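Local coordinates for tRNA-splicing ligase RtcB (Thermus thermophilus, PDB 2EPG), which probably ligates RNA in a GTP- and manganese-dependent reaction, joining ends that carry a 2',3'-cyclic phosphate or 3'-phosphate to 5'-hydroxyl ends, at residues P74-H77 with F82-G85; G165-R170 with N307-A312; F234-G239 with R332-L337. All blocks are in the same frame, centred on the assembly; numbering follows the deposited sequence.

Contact 1 of 3, residues P74-H77 with F82-G85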
loop_
_atom_site.group_PDB
_atom_site.type_symbol
_atom_site.label_atom_id
_atom_site.label_comp_id
_atom_site.label_asym_id
_atom_site.label_seq_id
_atom_site.Cartn_x
_atom_site.Cartn_y
_atom_site.Cartn_z
ATOM N N PRO A 74 -10.977 -9.458 0.408
ATOM C CA PRO A 74 -11.961 -9.745 -0.641
ATOM C C PRO A 74 -11.436 -9.723 -2.069
ATOM O O PRO A 74 -12.028 -10.344 -2.942
ATOM C CB PRO A 74 -13.046 -8.692 -0.407
ATOM C CG PRO A 74 -12.988 -8.468 1.043
ATOM C CD PRO A 74 -11.479 -8.389 1.284
ATOM N N ASP A 75 -10.338 -9.021 -2.322
ATOM C CA ASP A 75 -9.795 -8.980 -3.685
ATOM C C ASP A 75 -8.644 -9.942 -3.891
ATOM O O ASP A 75 -7.797 -9.711 -4.742
ATOM C CB ASP A 75 -9.308 -7.578 -4.044
ATOM C CG ASP A 75 -8.289 -7.042 -3.055
ATOM O OD1 ASP A 75 -7.695 -5.981 -3.340
ATOM O OD2 ASP A 75 -8.093 -7.669 -1.987
ATOM N N ILE A 76 -8.617 -11.018 -3.113
ATOM C CA ILE A 76 -7.563 -12.016 -3.203
ATOM C C ILE A 76 -7.475 -12.676 -4.568
ATOM O O ILE A 76 -8.498 -12.914 -5.225
ATOM C CB ILE A 76 -7.777 -13.118 -2.165
ATOM C CG1 ILE A 76 -6.737 -14.229 -2.343
ATOM C CG2 ILE A 76 -9.169 -13.696 -2.307
ATOM C CD1 ILE A 76 -6.936 -15.392 -1.380
ATOM N N HIS A 77 -6.239 -12.958 -4.986
ATOM C CA HIS A 77 -5.967 -13.643 -6.251
ATOM C C HIS A 77 -4.554 -14.213 -6.325
ATOM O O HIS A 77 -3.705 -13.913 -5.480
ATOM C CB HIS A 77 -6.227 -12.729 -7.458
ATOM C CG HIS A 77 -5.539 -11.405 -7.388
ATOM N ND1 HIS A 77 -4.698 -10.952 -8.383
ATOM C CD2 HIS A 77 -5.614 -10.408 -6.474
ATOM C CE1 HIS A 77 -4.288 -9.731 -8.086
ATOM N NE2 HIS A 77 -4.829 -9.378 -6.932
ATOM N N PHE A 82 2.713 -16.314 -1.724
ATOM C CA PHE A 82 1.582 -15.829 -0.931
ATOM C C PHE A 82 0.564 -15.277 -1.916
ATOM O O PHE A 82 0.936 -14.810 -3.001
ATOM C CB PHE A 82 1.998 -14.673 -0.010
ATOM C CG PHE A 82 2.782 -15.090 1.208
ATOM C CD1 PHE A 82 3.941 -15.844 1.089
ATOM C CD2 PHE A 82 2.363 -14.706 2.481
ATOM C CE1 PHE A 82 4.669 -16.209 2.222
ATOM C CE2 PHE A 82 3.087 -15.069 3.619
ATOM C CZ PHE A 82 4.234 -15.816 3.490
ATOM N N PRO A 83 -0.736 -15.328 -1.572
ATOM C CA PRO A 83 -1.716 -14.776 -2.516
ATOM C C PRO A 83 -1.727 -13.254 -2.421
ATOM O O PRO A 83 -1.320 -12.682 -1.408
ATOM C CB PRO A 83 -3.036 -15.375 -2.039
ATOM C CG PRO A 83 -2.824 -15.474 -0.546
ATOM C CD PRO A 83 -1.418 -16.048 -0.481
ATOM N N ILE A 84 -2.156 -12.590 -3.486
ATOM C CA ILE A 84 -2.253 -11.142 -3.453
ATOM C C ILE A 84 -3.521 -10.899 -2.650
ATOM O O ILE A 84 -4.527 -11.585 -2.849
ATOM C CB ILE A 84 -2.370 -10.555 -4.868
ATOM C CG1 ILE A 84 -1.091 -10.889 -5.651
ATOM C CG2 ILE A 84 -2.583 -9.032 -4.784
ATOM C CD1 ILE A 84 -1.093 -10.456 -7.103
ATOM N N GLY A 85 -3.453 -9.953 -1.721
ATOM C CA GLY A 85 -4.577 -9.672 -0.851
ATOM C C GLY A 85 -4.357 -10.395 0.478
ATOM O O GLY A 85 -5.228 -10.414 1.337
#
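His-77 and Ile-84 form an antiparallel hydrogen-bonded pair at the neck of a hairpin-like loop beside the predicted guanylate site. Two backbone bonds hold the neck shut. Ile-84 N gives its hydrogen to His-77 O at 2.9 Å, and His-77 N returns one to Ile-84 O at 3.1 Å. The second carbonyl is also approached by the alpha carbon of the preceding residue, Ile-76 CA lying 3.1 Å from Ile-84 O with its C-H directed at the oxygen.

The two side chains of the pair lie on the same face of the bridge. With chi1 at 52°, His-77 places its CG between its own N and carbonyl carbon, which folds the imidazole over its partner. Ile-84 CB sits 3.7 Å from the ring centroid, a CH-pi contact over one face, and CD1 of the same isoleucine reaches 3.4 Å from His-77 CE1. A beta-branched residue suits this place because both branches meet the flat ring. Replacing Ile-84 by an alanine takes away CG2 and CD1, and the imidazole, left with little beneath this face, would probably be freer to turn.

Just before the neck, Asp-75 reaches the predicted nucleotide-binding centre of this RtcB-family ligase, touching His-410, the predicted guanylylated histidine, while its OD1 accepts a weak hydrogen bond from Gly-411 N. Away from that side, Ile-76 CG1 packs 3.9 Å from Pro-83 CB, and helix 52-60 covers both residues. Where the chain turns a corner, Gly-85 has a phi of 98°; a beta carbon would jam against the preceding carbonyl oxygen and crowd Ile-76 CA, so only the bare glycine backbone fits comfortably.

Contact 2 of 3, residues G165-R170 with N307-A312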
loop_
_atom_site.group_PDB
_atom_site.type_symbol
_atom_site.label_atom_id
_atom_site.label_comp_id
_atom_site.label_asym_id
_atom_site.label_seq_id
_atom_site.Cartn_x
_atom_site.Cartn_y
_atom_site.Cartn_z
ATOM N N GLY A 165 10.939 11.917 5.628
ATOM C CA GLY A 165 11.358 13.040 6.448
ATOM C C GLY A 165 12.652 13.703 5.989
ATOM O O GLY A 165 12.798 14.904 6.164
ATOM N N TRP A 166 13.587 12.939 5.417
ATOM C CA TRP A 166 14.860 13.509 4.946
ATOM C C TRP A 166 14.566 14.592 3.919
ATOM O O TRP A 166 15.118 15.687 3.986
ATOM C CB TRP A 166 15.742 12.435 4.282
ATOM C CG TRP A 166 17.183 12.869 4.000
ATOM C CD1 TRP A 166 18.277 12.651 4.794
ATOM C CD2 TRP A 166 17.670 13.574 2.838
ATOM N NE1 TRP A 166 19.407 13.170 4.202
ATOM C CE2 TRP A 166 19.062 13.742 3.003
ATOM C CE3 TRP A 166 17.062 14.076 1.679
ATOM C CZ2 TRP A 166 19.861 14.394 2.051
ATOM C CZ3 TRP A 166 17.852 14.726 0.730
ATOM C CH2 TRP A 166 19.242 14.879 0.925
ATOM N N LEU A 167 13.688 14.273 2.971
ATOM C CA LEU A 167 13.305 15.202 1.918
ATOM C C LEU A 167 12.534 16.409 2.449
ATOM O O LEU A 167 12.754 17.529 2.004
ATOM C CB LEU A 167 12.457 14.484 0.871
ATOM C CG LEU A 167 13.160 13.483 -0.053
ATOM C CD1 LEU A 167 12.115 12.741 -0.896
ATOM C CD2 LEU A 167 14.127 14.229 -0.956
ATOM N N VAL A 168 11.622 16.180 3.390
ATOM C CA VAL A 168 10.845 17.275 3.952
ATOM C C VAL A 168 11.756 18.284 4.657
ATOM O O VAL A 168 11.583 19.491 4.506
ATOM C CB VAL A 168 9.808 16.757 4.977
ATOM C CG1 VAL A 168 9.147 17.937 5.692
ATOM C CG2 VAL A 168 8.780 15.908 4.262
ATOM N N LYS A 169 12.702 17.779 5.446
ATOM C CA LYS A 169 13.640 18.636 6.166
ATOM C C LYS A 169 14.536 19.441 5.229
ATOM O O LYS A 169 15.130 20.417 5.657
ATOM C CB LYS A 169 14.489 17.799 7.127
ATOM C CG LYS A 169 13.681 17.227 8.283
ATOM C CD LYS A 169 14.396 16.085 9.002
ATOM C CE LYS A 169 15.729 16.520 9.577
ATOM N NZ LYS A 169 16.306 15.428 10.394
ATOM N N ARG A 170 14.635 19.046 3.958
ATOM C CA ARG A 170 15.453 19.803 3.003
ATOM C C ARG A 170 14.598 20.635 2.060
ATOM O O ARG A 170 15.061 21.056 1.009
ATOM C CB ARG A 170 16.361 18.894 2.164
ATOM C CG ARG A 170 17.724 18.580 2.785
ATOM C CD ARG A 170 17.610 17.533 3.847
ATOM N NE ARG A 170 18.855 17.267 4.561
ATOM C CZ ARG A 170 18.929 16.433 5.593
ATOM N NH1 ARG A 170 20.076 16.223 6.213
ATOM N NH2 ARG A 170 17.835 15.800 6.012
ATOM N N ASN A 307 9.981 8.661 -2.474
ATOM C CA ASN A 307 9.567 8.832 -3.853
ATOM C C ASN A 307 8.190 9.505 -3.931
ATOM O O ASN A 307 7.973 10.404 -4.754
ATOM C CB ASN A 307 9.522 7.469 -4.556
ATOM C CG ASN A 307 9.235 7.601 -6.032
ATOM O OD1 ASN A 307 9.806 8.458 -6.699
ATOM N ND2 ASN A 307 8.360 6.750 -6.557
ATOM N N ARG A 308 7.254 9.058 -3.094
ATOM C CA ARG A 308 5.923 9.647 -3.107
ATOM C C ARG A 308 5.995 11.071 -2.551
ATOM O O ARG A 308 5.299 11.969 -3.026
ATOM C CB ARG A 308 4.942 8.783 -2.300
ATOM C CG ARG A 308 4.619 7.441 -2.980
ATOM C CD ARG A 308 3.358 6.771 -2.417
ATOM N NE ARG A 308 3.513 6.247 -1.059
ATOM C CZ ARG A 308 3.909 5.013 -0.761
ATOM N NH1 ARG A 308 4.007 4.643 0.502
ATOM N NH2 ARG A 308 4.211 4.144 -1.721
ATOM N N GLN A 309 6.842 11.280 -1.548
ATOM C CA GLN A 309 6.991 12.600 -0.975
ATOM C C GLN A 309 7.496 13.562 -2.055
ATOM O O GLN A 309 6.982 14.676 -2.176
ATOM C CB GLN A 309 7.977 12.571 0.201
ATOM C CG GLN A 309 8.270 13.948 0.805
ATOM C CD GLN A 309 7.027 14.611 1.431
ATOM O OE1 GLN A 309 6.264 13.970 2.157
ATOM N NE2 GLN A 309 6.842 15.895 1.163
ATOM N N LEU A 310 8.471 13.121 -2.856
ATOM C CA LEU A 310 9.036 13.973 -3.907
ATOM C C LEU A 310 7.989 14.297 -4.948
ATOM O O LEU A 310 7.865 15.432 -5.387
ATOM C CB LEU A 310 10.228 13.293 -4.614
ATOM C CG LEU A 310 11.529 14.100 -4.798
ATOM C CD1 LEU A 310 12.382 13.480 -5.917
ATOM C CD2 LEU A 310 11.228 15.560 -5.110
ATOM N N ILE A 311 7.235 13.288 -5.357
ATOM C CA ILE A 311 6.196 13.501 -6.353
ATOM C C ILE A 311 5.176 14.510 -5.836
ATOM O O ILE A 311 4.724 15.381 -6.575
ATOM C CB ILE A 311 5.506 12.169 -6.716
ATOM C CG1 ILE A 311 6.519 11.250 -7.419
ATOM C CG2 ILE A 311 4.306 12.424 -7.647
ATOM C CD1 ILE A 311 6.035 9.832 -7.657
ATOM N N ALA A 312 4.828 14.406 -4.559
ATOM C CA ALA A 312 3.865 15.330 -3.971
ATOM C C ALA A 312 4.407 16.755 -4.052
ATOM O O ALA A 312 3.653 17.696 -4.304
ATOM C CB ALA A 312 3.582 14.951 -2.516
#
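Helix segments 165-169 and 307-312 run with their N-to-C directions 32° apart and their axes approaching to 9.4 Å, Leu-167 and Leu-310 marking the nearest backbones. It is an alpha-alpha packing that lays a short helix against part of a long one. Two pairs of side chains carry it.

In the first pair, Val-168 meets Gln-309. The CG of Gln-309 leaves anti to the backbone N (chi1 176°), and a bend at chi2 then lays the amide beneath the valine. Val-168 CG2 comes down over this flat group, 3.6 Å from Gln-309 CD and at almost the same distance from the amide nitrogen and oxygen. The methyl thus covers the amide without competing for its bonds, which are made to other partners: Arg-112 NH1 binds OE1, while NE2 is given to Asp-177 OD1 and Tyr-172 O. A glutamine suits the place because it offers both an acceptor and a two-hydrogen donor in a buried position, and these partners hold the amide's rotation.

The second pair is wholly hydrocarbon. Leu-167 points at the long helix, and its other neighbours, Phe-151, Ile-159 and Tyr-172, complete an apolar surround in which a branched aliphatic residue is at home. Its CB also lies 4.2 Å from Gln-309 CG, bridging the two pairs. The side chains of the leucines cross at about a right angle, and the single methyl Leu-167 CD1 makes the touch, 4.2 Å from Leu-310 CG.

Contact 3 of 3, residues F234-G239 with R332-L337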
loop_
_atom_site.group_PDB
_atom_site.type_symbol
_atom_site.label_atom_id
_atom_site.label_comp_id
_atom_site.label_asym_id
_atom_site.label_seq_id
_atom_site.Cartn_x
_atom_site.Cartn_y
_atom_site.Cartn_z
ATOM N N PHE A 234 -11.151 13.784 8.420
ATOM C CA PHE A 234 -10.110 13.628 7.390
ATOM C C PHE A 234 -9.996 14.872 6.512
ATOM O O PHE A 234 -9.135 14.930 5.633
ATOM C CB PHE A 234 -10.399 12.440 6.444
ATOM C CG PHE A 234 -10.247 11.082 7.075
ATOM C CD1 PHE A 234 -9.711 10.933 8.358
ATOM C CD2 PHE A 234 -10.667 9.942 6.385
ATOM C CE1 PHE A 234 -9.603 9.680 8.953
ATOM C CE2 PHE A 234 -10.567 8.678 6.965
ATOM C CZ PHE A 234 -10.034 8.541 8.254
ATOM N N GLY A 235 -10.882 15.844 6.721
ATOM C CA GLY A 235 -10.837 17.054 5.918
ATOM C C GLY A 235 -11.314 16.837 4.490
ATOM O O GLY A 235 -10.756 17.409 3.550
ATOM N N LEU A 236 -12.330 15.994 4.321
ATOM C CA LEU A 236 -12.887 15.706 3.003
ATOM C C LEU A 236 -14.286 16.314 2.848
ATOM O O LEU A 236 -15.050 16.366 3.808
ATOM C CB LEU A 236 -12.990 14.189 2.797
ATOM C CG LEU A 236 -11.717 13.409 2.473
ATOM C CD1 LEU A 236 -11.996 11.896 2.493
ATOM C CD2 LEU A 236 -11.210 13.854 1.084
ATOM N N PHE A 237 -14.608 16.789 1.649
ATOM C CA PHE A 237 -15.939 17.332 1.361
ATOM C C PHE A 237 -16.269 17.126 -0.119
ATOM O O PHE A 237 -15.379 17.087 -0.964
ATOM C CB PHE A 237 -16.055 18.821 1.759
ATOM C CG PHE A 237 -15.158 19.749 0.986
ATOM C CD1 PHE A 237 -15.607 20.359 -0.183
ATOM C CD2 PHE A 237 -13.883 20.048 1.453
ATOM C CE1 PHE A 237 -14.802 21.264 -0.876
ATOM C CE2 PHE A 237 -13.066 20.951 0.770
ATOM C CZ PHE A 237 -13.528 21.560 -0.399
ATOM N N LYS A 238 -17.551 16.976 -0.425
ATOM C CA LYS A 238 -17.983 16.731 -1.793
ATOM C C LYS A 238 -17.598 17.894 -2.700
ATOM O O LYS A 238 -17.709 19.062 -2.318
ATOM C CB LYS A 238 -19.496 16.486 -1.817
ATOM C CG LYS A 238 -20.063 16.137 -3.190
ATOM C CD LYS A 238 -21.491 15.650 -3.055
ATOM C CE LYS A 238 -22.150 15.478 -4.403
ATOM N NZ LYS A 238 -23.516 14.930 -4.229
ATOM N N GLY A 239 -17.113 17.565 -3.892
ATOM C CA GLY A 239 -16.695 18.593 -4.821
ATOM C C GLY A 239 -15.243 18.969 -4.611
ATOM O O GLY A 239 -14.640 19.656 -5.429
ATOM N N ARG A 332 -2.640 19.389 1.150
ATOM C CA ARG A 332 -2.052 18.745 2.311
ATOM C C ARG A 332 -2.115 17.245 2.159
ATOM O O ARG A 332 -2.950 16.734 1.414
ATOM C CB ARG A 332 -2.802 19.137 3.587
ATOM C CG ARG A 332 -2.918 20.634 3.825
ATOM C CD ARG A 332 -3.639 20.889 5.136
ATOM N NE ARG A 332 -4.121 22.260 5.262
ATOM C CZ ARG A 332 -4.894 22.677 6.264
ATOM N NH1 ARG A 332 -5.300 23.944 6.314
ATOM N NH2 ARG A 332 -5.261 21.819 7.217
ATOM N N VAL A 333 -1.228 16.545 2.866
ATOM C CA VAL A 333 -1.229 15.098 2.839
ATOM C C VAL A 333 -2.367 14.632 3.764
ATOM O O VAL A 333 -2.342 14.896 4.969
ATOM C CB VAL A 333 0.108 14.529 3.361
ATOM C CG1 VAL A 333 0.041 13.010 3.421
ATOM C CG2 VAL A 333 1.276 14.989 2.434
ATOM N N LEU A 334 -3.379 13.985 3.194
ATOM C CA LEU A 334 -4.478 13.461 3.995
ATOM C C LEU A 334 -3.885 12.219 4.656
ATOM O O LEU A 334 -3.919 12.070 5.882
ATOM C CB LEU A 334 -5.665 13.117 3.093
ATOM C CG LEU A 334 -6.960 12.724 3.812
ATOM C CD1 LEU A 334 -8.143 13.028 2.909
ATOM C CD2 LEU A 334 -6.910 11.243 4.207
ATOM N N TYR A 335 -3.331 11.328 3.839
ATOM C CA TYR A 335 -2.638 10.146 4.366
ATOM C C TYR A 335 -1.753 9.527 3.282
ATOM O O TYR A 335 -1.864 9.866 2.104
ATOM C CB TYR A 335 -3.621 9.079 4.887
ATOM C CG TYR A 335 -2.998 8.225 5.962
ATOM C CD1 TYR A 335 -2.486 8.809 7.120
ATOM C CD2 TYR A 335 -2.901 6.846 5.830
ATOM C CE1 TYR A 335 -1.888 8.029 8.112
ATOM C CE2 TYR A 335 -2.315 6.073 6.824
ATOM C CZ TYR A 335 -1.811 6.678 7.959
ATOM O OH TYR A 335 -1.224 5.917 8.947
ATOM N N ASP A 336 -0.878 8.619 3.691
ATOM C CA ASP A 336 0.008 7.914 2.773
ATOM C C ASP A 336 0.294 6.555 3.420
ATOM O O ASP A 336 0.754 6.494 4.562
ATOM C CB ASP A 336 1.293 8.741 2.564
ATOM C CG ASP A 336 2.340 8.025 1.699
ATOM O OD1 ASP A 336 2.909 8.681 0.800
ATOM O OD2 ASP A 336 2.617 6.825 1.926
ATOM N N LEU A 337 -0.004 5.467 2.709
ATOM C CA LEU A 337 0.224 4.135 3.252
ATOM C C LEU A 337 0.623 3.109 2.201
ATOM O O LEU A 337 0.336 3.250 1.017
ATOM C CB LEU A 337 -1.021 3.622 4.001
ATOM C CG LEU A 337 -2.165 3.000 3.179
ATOM C CD1 LEU A 337 -3.287 2.515 4.114
ATOM C CD2 LEU A 337 -2.706 4.030 2.185
#
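Leu-334 is the residue most deeply covered in this contact, and it reaches Phe-234 and Leu-236 from a classic beta bulge. Leu-334 and Tyr-335 together face the single residue Leu-113 of strand 110-119, the extra residue being taken up on strand 332-347. The leucine is the first bulge residue, with psi at -54°, and its side chain points toward the loop after helix 228-234. With CG anti to its own N (chi1 -172°), it carries CD1 in between Phe-234 and Leu-236.

The loop is shaped by a Schellman motif at the end of the helix. Gly-235 has left the helical conformation with a phi of 73°, a backbone readily adopted by a residue lacking a beta carbon. The turn brings Phe-234 and Leu-236 to bear on the same leucine.

Leu-236 crosses Leu-334 at about a right angle, and its branch point and one methyl both touch the same atom: CG is 3.6 Å from Leu-334 CD1, and Leu-236 CD2 lies 3.7 Å from that methyl. Leucine fits both positions, since each meets apolar partners: Leu-236 also rests on Val-393, and Leu-334 on Pro-380.

Phe-234 contributes less through its ring than through the root of its side chain and its carbonyl. Its CB is 4.2 Å from Leu-334 CD1, while the ring runs off to Val-393, Ala-395 and Pro-380 and makes an edge-to-face stack with Tyr-374. The hydroxyl of that tyrosine is hydrogen-bonded to Leu-334 O, so the same tyrosine meets both the bulge and the ring of Phe-234. The isobutyl group of Leu-334 lies against the last carbonyl before the glycine, with CD1 3.5 Å and CG 3.6 Å from Phe-234 O.

In the fold
All three contacts are largely buried, but only contact 1 has an exposed residue among those that touch, His-77, and only it rests on backbone hydrogen bonds across its segments, which are only a few residues apart. Contacts 2 and 3 join parts distant in sequence mainly through side chains: helix on helix in one, loop on strand in the other. They lie across the chain's centre from contact 1, their centres about 31 and 27 Å from its centre. They also touch each other, since Arg-308 NH1 of the long helix makes a 3.0 Å salt bridge to Asp-336 OD2 of the bulged strand. Arg-112 serves both, binding Gln-309 and Asp-336, so buried polar bonds link two otherwise mainly apolar contacts.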